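Local coordinates for protein GH127 beta-L-arabinofuranoside (Geobacillus stearothermophilus, PDB 4QK0) that probably hydrolyses beta-L-arabinofuranosides, removing L-arabinofuranose units as a glycoside hydrolase of family GH127, at residues T461-D466 with L528-P533; L18-W23 with L440-D445. All blocks are in the same frame, centred on the assembly; numbering follows the deposited sequence.

Contact 1: T461-D466 with L528-P533; sequences TNYPWD and LYFPMP
Met532, a selenomethionine in this model, carries most of this contact by pushing its SE and CE into the turn formed by 461-466. Both atoms come to 3.2 Å from Pro464 O, and CE also lies 3.7 Å from Asp466 O, so the methyl sits against two backbone carbonyls. The same CE reaches the Tyr463 ring at CE2, 3.7 Å away, with the two side chains crossing at about a right angle. CG of Met532 lies anti to its carbonyl carbon (chi1 -73°) and the chain beyond is extended, which carries the selenium and methyl toward the turn. Phe530 adds a looser touch, its CD2 lying 4.4 Å from Tyr463 CE2. Contact across the two segments is therefore by van der Waals packing.

What positions the receiving side is the backbone of the turn. The peptide bond between Tyr463 and Pro464 is cis, and Trp465 N donates to Asn462 O at 2.9 Å, closing the turn around it. Thr461 OG1 accepts from Tyr463 N at 3.1 Å, an ST turn at the start of the loop. Pro464 CG in turn covers one face of the Trp465 indole, over its centre.

Farther out, the Tyr463 hydroxyl is hydrogen-bonded to Glu361 in helix 354-365, while Trp465 O accepts from Arg554 and the Trp465 side chain packs on Ile557 and Tyr559. Phe530 also meets the ring of Tyr441. The proline turn has the hydrogen bond and torsions of a type VIa beta turn. It belongs to the hairpin connection between antiparallel strands 453-461 and 468-475, and Met532 packs against it where the chain leaves strand 524-529 of the same sheet.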
loop_
_atom_site.group_PDB
_atom_site.type_symbol
_atom_site.label_atom_id
_atom_site.label_comp_id
_atom_site.label_asym_id
_atom_site.label_seq_id
_atom_site.Cartn_x
_atom_site.Cartn_y
_atom_site.Cartn_z
ATOM N N THR A 461 -37.209 -22.514 -4.763
ATOM C CA THR A 461 -36.902 -21.191 -4.198
ATOM C C THR A 461 -36.231 -20.338 -5.259
ATOM O O THR A 461 -35.536 -20.891 -6.126
ATOM C CB THR A 461 -35.949 -21.289 -2.984
ATOM O OG1 THR A 461 -35.785 -19.990 -2.392
ATOM C CG2 THR A 461 -34.632 -21.890 -3.371
ATOM N N ASN A 462 -36.469 -19.032 -5.203
ATOM C CA ASN A 462 -35.727 -18.067 -6.055
ATOM C C ASN A 462 -34.540 -17.427 -5.318
ATOM O O ASN A 462 -33.980 -16.453 -5.792
ATOM C CB ASN A 462 -36.627 -16.939 -6.572
ATOM C CG ASN A 462 -37.800 -17.444 -7.402
ATOM O OD1 ASN A 462 -38.918 -16.945 -7.254
ATOM N ND2 ASN A 462 -37.567 -18.454 -8.245
ATOM N N TYR A 463 -34.162 -17.993 -4.171
ATOM C CA TYR A 463 -32.949 -17.623 -3.481
ATOM C C TYR A 463 -31.818 -17.670 -4.491
ATOM O O TYR A 463 -31.750 -18.596 -5.310
ATOM C CB TYR A 463 -32.721 -18.611 -2.389
ATOM C CG TYR A 463 -31.855 -18.221 -1.183
ATOM C CD1 TYR A 463 -30.479 -18.367 -1.206
ATOM C CD2 TYR A 463 -32.454 -17.916 0.035
ATOM C CE1 TYR A 463 -29.735 -18.114 -0.082
ATOM C CE2 TYR A 463 -31.703 -17.689 1.158
ATOM C CZ TYR A 463 -30.363 -17.786 1.102
ATOM O OH TYR A 463 -29.628 -17.528 2.243
ATOM N N PRO A 464 -30.904 -16.671 -4.448
ATOM C CA PRO A 464 -30.757 -15.671 -3.405
ATOM C C PRO A 464 -31.551 -14.412 -3.565
ATOM O O PRO A 464 -31.429 -13.511 -2.719
ATOM C CB PRO A 464 -29.275 -15.344 -3.477
ATOM C CG PRO A 464 -28.968 -15.469 -4.910
ATOM C CD PRO A 464 -29.800 -16.623 -5.400
ATOM N N TRP A 465 -32.383 -14.324 -4.601
ATOM C CA TRP A 465 -33.133 -13.063 -4.883
ATOM C C TRP A 465 -34.331 -12.891 -3.998
ATOM O O TRP A 465 -34.854 -11.781 -3.870
ATOM C CB TRP A 465 -33.534 -12.962 -6.360
ATOM C CG TRP A 465 -32.378 -13.218 -7.222
ATOM C CD1 TRP A 465 -32.262 -14.169 -8.159
ATOM C CD2 TRP A 465 -31.147 -12.505 -7.209
ATOM N NE1 TRP A 465 -31.019 -14.132 -8.712
ATOM C CE2 TRP A 465 -30.318 -13.104 -8.158
ATOM C CE3 TRP A 465 -30.673 -11.413 -6.483
ATOM C CZ2 TRP A 465 -29.033 -12.658 -8.427
ATOM C CZ3 TRP A 465 -29.358 -10.965 -6.726
ATOM C CH2 TRP A 465 -28.562 -11.598 -7.684
ATOM N N ASP A 466 -34.768 -13.985 -3.377
ATOM C CA ASP A 466 -35.955 -13.968 -2.538
ATOM C C ASP A 466 -35.797 -15.002 -1.416
ATOM O O ASP A 466 -35.147 -16.048 -1.613
ATOM C CB ASP A 466 -37.165 -14.272 -3.447
ATOM C CG ASP A 466 -38.408 -14.529 -2.681
ATOM O OD1 ASP A 466 -39.009 -13.556 -2.204
ATOM O OD2 ASP A 466 -38.755 -15.721 -2.530
ATOM N N LEU A 528 -40.432 -22.023 4.300
ATOM C CA LEU A 528 -39.526 -21.136 5.024
ATOM C C LEU A 528 -39.619 -19.764 4.436
ATOM O O LEU A 528 -39.642 -19.618 3.223
ATOM C CB LEU A 528 -38.108 -21.599 4.889
ATOM C CG LEU A 528 -37.767 -23.034 5.266
ATOM C CD1 LEU A 528 -36.307 -23.329 4.998
ATOM C CD2 LEU A 528 -38.027 -23.209 6.728
ATOM N N TYR A 529 -39.676 -18.758 5.304
ATOM C CA TYR A 529 -39.693 -17.367 4.872
ATOM C C TYR A 529 -38.611 -16.599 5.635
ATOM O O TYR A 529 -38.649 -16.508 6.871
ATOM C CB TYR A 529 -41.054 -16.723 5.094
ATOM C CG TYR A 529 -41.011 -15.215 4.889
ATOM C CD1 TYR A 529 -40.578 -14.677 3.671
ATOM C CD2 TYR A 529 -41.379 -14.325 5.920
ATOM C CE1 TYR A 529 -40.528 -13.305 3.488
ATOM C CE2 TYR A 529 -41.328 -12.954 5.740
ATOM C CZ TYR A 529 -40.899 -12.454 4.522
ATOM O OH TYR A 529 -40.820 -11.099 4.335
ATOM N N PHE A 530 -37.608 -16.141 4.877
ATOM C CA PHE A 530 -36.506 -15.363 5.401
ATOM C C PHE A 530 -36.666 -13.951 4.838
ATOM O O PHE A 530 -36.351 -13.721 3.675
ATOM C CB PHE A 530 -35.168 -15.939 4.944
ATOM C CG PHE A 530 -34.939 -17.377 5.358
ATOM C CD1 PHE A 530 -34.979 -17.756 6.710
ATOM C CD2 PHE A 530 -34.609 -18.335 4.424
ATOM C CE1 PHE A 530 -34.749 -19.066 7.101
ATOM C CE2 PHE A 530 -34.385 -19.654 4.812
ATOM C CZ PHE A 530 -34.453 -20.019 6.162
ATOM N N PRO A 531 -37.138 -13.009 5.647
ATOM C CA PRO A 531 -37.142 -11.616 5.158
ATOM C C PRO A 531 -35.765 -11.100 4.667
ATOM O O PRO A 531 -34.745 -11.347 5.322
ATOM C CB PRO A 531 -37.611 -10.810 6.366
ATOM C CG PRO A 531 -38.108 -11.789 7.380
ATOM C CD PRO A 531 -37.456 -13.107 7.082
HETATM N N MSE A 532 -35.750 -10.455 3.494
HETATM C CA MSE A 532 -34.526 -9.888 2.869
HETATM C C MSE A 532 -34.638 -8.360 2.724
HETATM O O MSE A 532 -34.697 -7.847 1.611
HETATM C CB MSE A 532 -34.289 -10.495 1.462
HETATM C CG MSE A 532 -33.805 -11.906 1.529
HETATM SE SE MSE A 532 -33.160 -12.407 -0.216
HETATM C CE MSE A 532 -32.550 -14.197 0.227
ATOM N N PRO A 533 -34.666 -7.622 3.839
ATOM C CA PRO A 533 -34.543 -6.184 3.731
ATOM C C PRO A 533 -33.156 -5.746 3.298
ATOM O O PRO A 533 -32.187 -6.527 3.406
ATOM C CB PRO A 533 -34.734 -5.713 5.179
ATOM C CG PRO A 533 -34.233 -6.834 6.013
ATOM C CD PRO A 533 -34.646 -8.076 5.239
#

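Contact 2: L18-W23 with L440-D445; sequences LKDQFW and LYVGSD
Lys19 N donates to Gly443 O at 2.9 Å, the backbone hydrogen bond that joins these segments; the donor stands 46° out of the carbonyl plane. Beside it, Leu18 and Ser444 form an antiparallel non-hydrogen-bonded pair. Gly443, having no side chain, lets the backbone of Lys19 and Asp20 lie close against it.

The apolar part centres on Val442. Its CG1 meets Leu18 CD2 at 3.4 Å, tighter than usual for two carbons, and Trp23 CD1 at 3.9 Å. CG2 also approaches the pyrrole part of the indole, whose NE1 is hydrogen-bonded to Tyr365.

Among the polar groups, Asp20 OD2 uses its syn lone pair to accept from Trp23 N (2.8 Å), while OD1 takes Lys24 N, so the carboxylate caps the start of the helix. Ser444 OG donates to Val442 O and is also bonded to the Tyr429 hydroxyl. Lys19 lays its CD and CE against Asp445 OD2, but bends at chi3 and chi4 leave NZ 4.5 Å from that oxygen, beyond a salt bridge.

Strand 15-18 thus edges the sheet against 444-450, which pairs next with 453-461, and the chain then turns just after Asp20 into helix 22-42, whose first turn lies beside Tyr365 of helix 354-365.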
loop_
_atom_site.group_PDB
_atom_site.type_symbol
_atom_site.label_atom_id
_atom_site.label_comp_id
_atom_site.label_asym_id
_atom_site.label_seq_id
_atom_site.Cartn_x
_atom_site.Cartn_y
_atom_site.Cartn_z
ATOM N N LEU A 18 -29.314 -30.494 -9.116
ATOM C CA LEU A 18 -29.612 -29.073 -9.129
ATOM C C LEU A 18 -30.825 -28.775 -9.983
ATOM O O LEU A 18 -30.917 -29.278 -11.064
ATOM C CB LEU A 18 -28.478 -28.344 -9.754
ATOM C CG LEU A 18 -27.509 -27.644 -8.853
ATOM C CD1 LEU A 18 -26.638 -26.897 -9.825
ATOM C CD2 LEU A 18 -28.166 -26.644 -7.926
ATOM N N LYS A 19 -31.735 -27.944 -9.510
ATOM C CA LYS A 19 -32.874 -27.549 -10.310
ATOM C C LYS A 19 -33.083 -26.051 -10.127
ATOM O O LYS A 19 -34.147 -25.611 -9.764
ATOM C CB LYS A 19 -34.172 -28.261 -9.835
ATOM C CG LYS A 19 -34.366 -29.767 -9.987
ATOM C CD LYS A 19 -35.851 -30.192 -9.590
ATOM C CE LYS A 19 -36.420 -29.914 -8.143
ATOM N NZ LYS A 19 -36.677 -28.488 -7.724
ATOM N N ASP A 20 -32.060 -25.241 -10.297
ATOM C CA ASP A 20 -32.248 -23.825 -9.997
ATOM C C ASP A 20 -31.914 -23.010 -11.235
ATOM O O ASP A 20 -31.799 -23.561 -12.306
ATOM C CB ASP A 20 -31.425 -23.418 -8.766
ATOM C CG ASP A 20 -30.020 -23.065 -9.108
ATOM O OD1 ASP A 20 -29.511 -23.607 -10.137
ATOM O OD2 ASP A 20 -29.440 -22.226 -8.357
ATOM N N GLN A 21 -31.828 -21.704 -11.092
ATOM C CA GLN A 21 -31.382 -20.846 -12.186
ATOM C C GLN A 21 -29.957 -20.401 -11.925
ATOM O O GLN A 21 -29.088 -20.510 -12.783
ATOM C CB GLN A 21 -32.250 -19.598 -12.260
ATOM C CG GLN A 21 -33.674 -19.832 -12.735
ATOM C CD GLN A 21 -33.719 -20.537 -14.077
ATOM O OE1 GLN A 21 -33.830 -21.755 -14.115
ATOM N NE2 GLN A 21 -33.608 -19.788 -15.178
ATOM N N PHE A 22 -29.722 -19.941 -10.709
ATOM C CA PHE A 22 -28.480 -19.316 -10.363
ATOM C C PHE A 22 -27.265 -20.236 -10.532
ATOM O O PHE A 22 -26.366 -19.924 -11.320
ATOM C CB PHE A 22 -28.597 -18.753 -8.922
ATOM C CG PHE A 22 -27.467 -17.867 -8.532
ATOM C CD1 PHE A 22 -27.450 -16.531 -8.925
ATOM C CD2 PHE A 22 -26.381 -18.378 -7.839
ATOM C CE1 PHE A 22 -26.388 -15.719 -8.573
ATOM C CE2 PHE A 22 -25.322 -17.563 -7.493
ATOM C CZ PHE A 22 -25.321 -16.233 -7.868
ATOM N N TRP A 23 -27.202 -21.359 -9.795
ATOM C CA TRP A 23 -26.038 -22.255 -9.917
ATOM C C TRP A 23 -26.031 -23.062 -11.196
ATOM O O TRP A 23 -24.978 -23.355 -11.746
ATOM C CB TRP A 23 -25.883 -23.157 -8.712
ATOM C CG TRP A 23 -25.562 -22.374 -7.517
ATOM C CD1 TRP A 23 -26.391 -22.093 -6.474
ATOM C CD2 TRP A 23 -24.337 -21.708 -7.245
ATOM N NE1 TRP A 23 -25.762 -21.312 -5.569
ATOM C CE2 TRP A 23 -24.485 -21.075 -5.999
ATOM C CE3 TRP A 23 -23.137 -21.597 -7.928
ATOM C CZ2 TRP A 23 -23.478 -20.307 -5.422
ATOM C CZ3 TRP A 23 -22.112 -20.838 -7.350
ATOM C CH2 TRP A 23 -22.293 -20.196 -6.116
ATOM N N LEU A 440 -27.605 -24.927 2.387
ATOM C CA LEU A 440 -27.817 -23.871 1.368
ATOM C C LEU A 440 -29.213 -23.957 0.762
ATOM O O LEU A 440 -29.834 -25.055 0.675
ATOM C CB LEU A 440 -26.800 -24.034 0.261
ATOM C CG LEU A 440 -25.304 -24.059 0.681
ATOM C CD1 LEU A 440 -24.380 -24.273 -0.487
ATOM C CD2 LEU A 440 -24.915 -22.792 1.370
ATOM N N TYR A 441 -29.739 -22.785 0.444
ATOM C CA TYR A 441 -31.059 -22.669 -0.101
ATOM C C TYR A 441 -30.932 -22.457 -1.627
ATOM O O TYR A 441 -30.627 -21.401 -2.117
ATOM C CB TYR A 441 -31.847 -21.590 0.619
ATOM C CG TYR A 441 -32.089 -22.024 2.038
ATOM C CD1 TYR A 441 -32.914 -23.092 2.314
ATOM C CD2 TYR A 441 -31.435 -21.426 3.100
ATOM C CE1 TYR A 441 -33.100 -23.541 3.618
ATOM C CE2 TYR A 441 -31.606 -21.878 4.408
ATOM C CZ TYR A 441 -32.474 -22.934 4.650
ATOM O OH TYR A 441 -32.637 -23.408 5.919
ATOM N N VAL A 442 -31.101 -23.561 -2.321
ATOM C CA VAL A 442 -30.775 -23.707 -3.722
ATOM C C VAL A 442 -31.820 -24.657 -4.259
ATOM O O VAL A 442 -31.989 -25.744 -3.702
ATOM C CB VAL A 442 -29.413 -24.396 -3.928
ATOM C CG1 VAL A 442 -29.151 -24.585 -5.412
ATOM C CG2 VAL A 442 -28.290 -23.587 -3.309
ATOM N N GLY A 443 -32.515 -24.232 -5.301
ATOM C CA GLY A 443 -33.460 -25.070 -6.020
ATOM C C GLY A 443 -32.784 -26.384 -6.386
ATOM O O GLY A 443 -31.783 -26.391 -7.075
ATOM N N SER A 444 -33.297 -27.490 -5.858
ATOM C CA SER A 444 -32.635 -28.789 -5.978
ATOM C C SER A 444 -33.475 -29.923 -5.404
ATOM O O SER A 444 -34.480 -29.696 -4.731
ATOM C CB SER A 444 -31.347 -28.775 -5.196
ATOM O OG SER A 444 -31.608 -28.478 -3.828
ATOM N N ASP A 445 -33.043 -31.145 -5.680
ATOM C CA ASP A 445 -33.561 -32.277 -4.954
ATOM C C ASP A 445 -32.516 -33.302 -4.607
ATOM O O ASP A 445 -31.414 -33.365 -5.182
ATOM C CB ASP A 445 -34.785 -32.891 -5.616
ATOM C CG ASP A 445 -34.549 -33.262 -7.034
ATOM O OD1 ASP A 445 -33.643 -34.080 -7.254
ATOM O OD2 ASP A 445 -35.263 -32.737 -7.901
#

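The two contacts have centres about 13 Å apart and share the seven-stranded antiparallel sheet. Contact 2 lies at its 15-18 edge, while contact 1 lies where two of the inner strands end. Both segments of contact 2 precede those of contact 1 in sequence. Tyr441 bridges them: its O is 3.2 Å from Tyr463 CD1, and its ring packs on Leu528. Contact 2 joins a segment from the N-terminal part of the catalytic region to one of the middle domain, whereas contact 1 lies within the middle domain and faces strand 557-562. Helix 354-365 reaches both, through Glu361 and Tyr365, so together they mark where the sheet meets the helical domain.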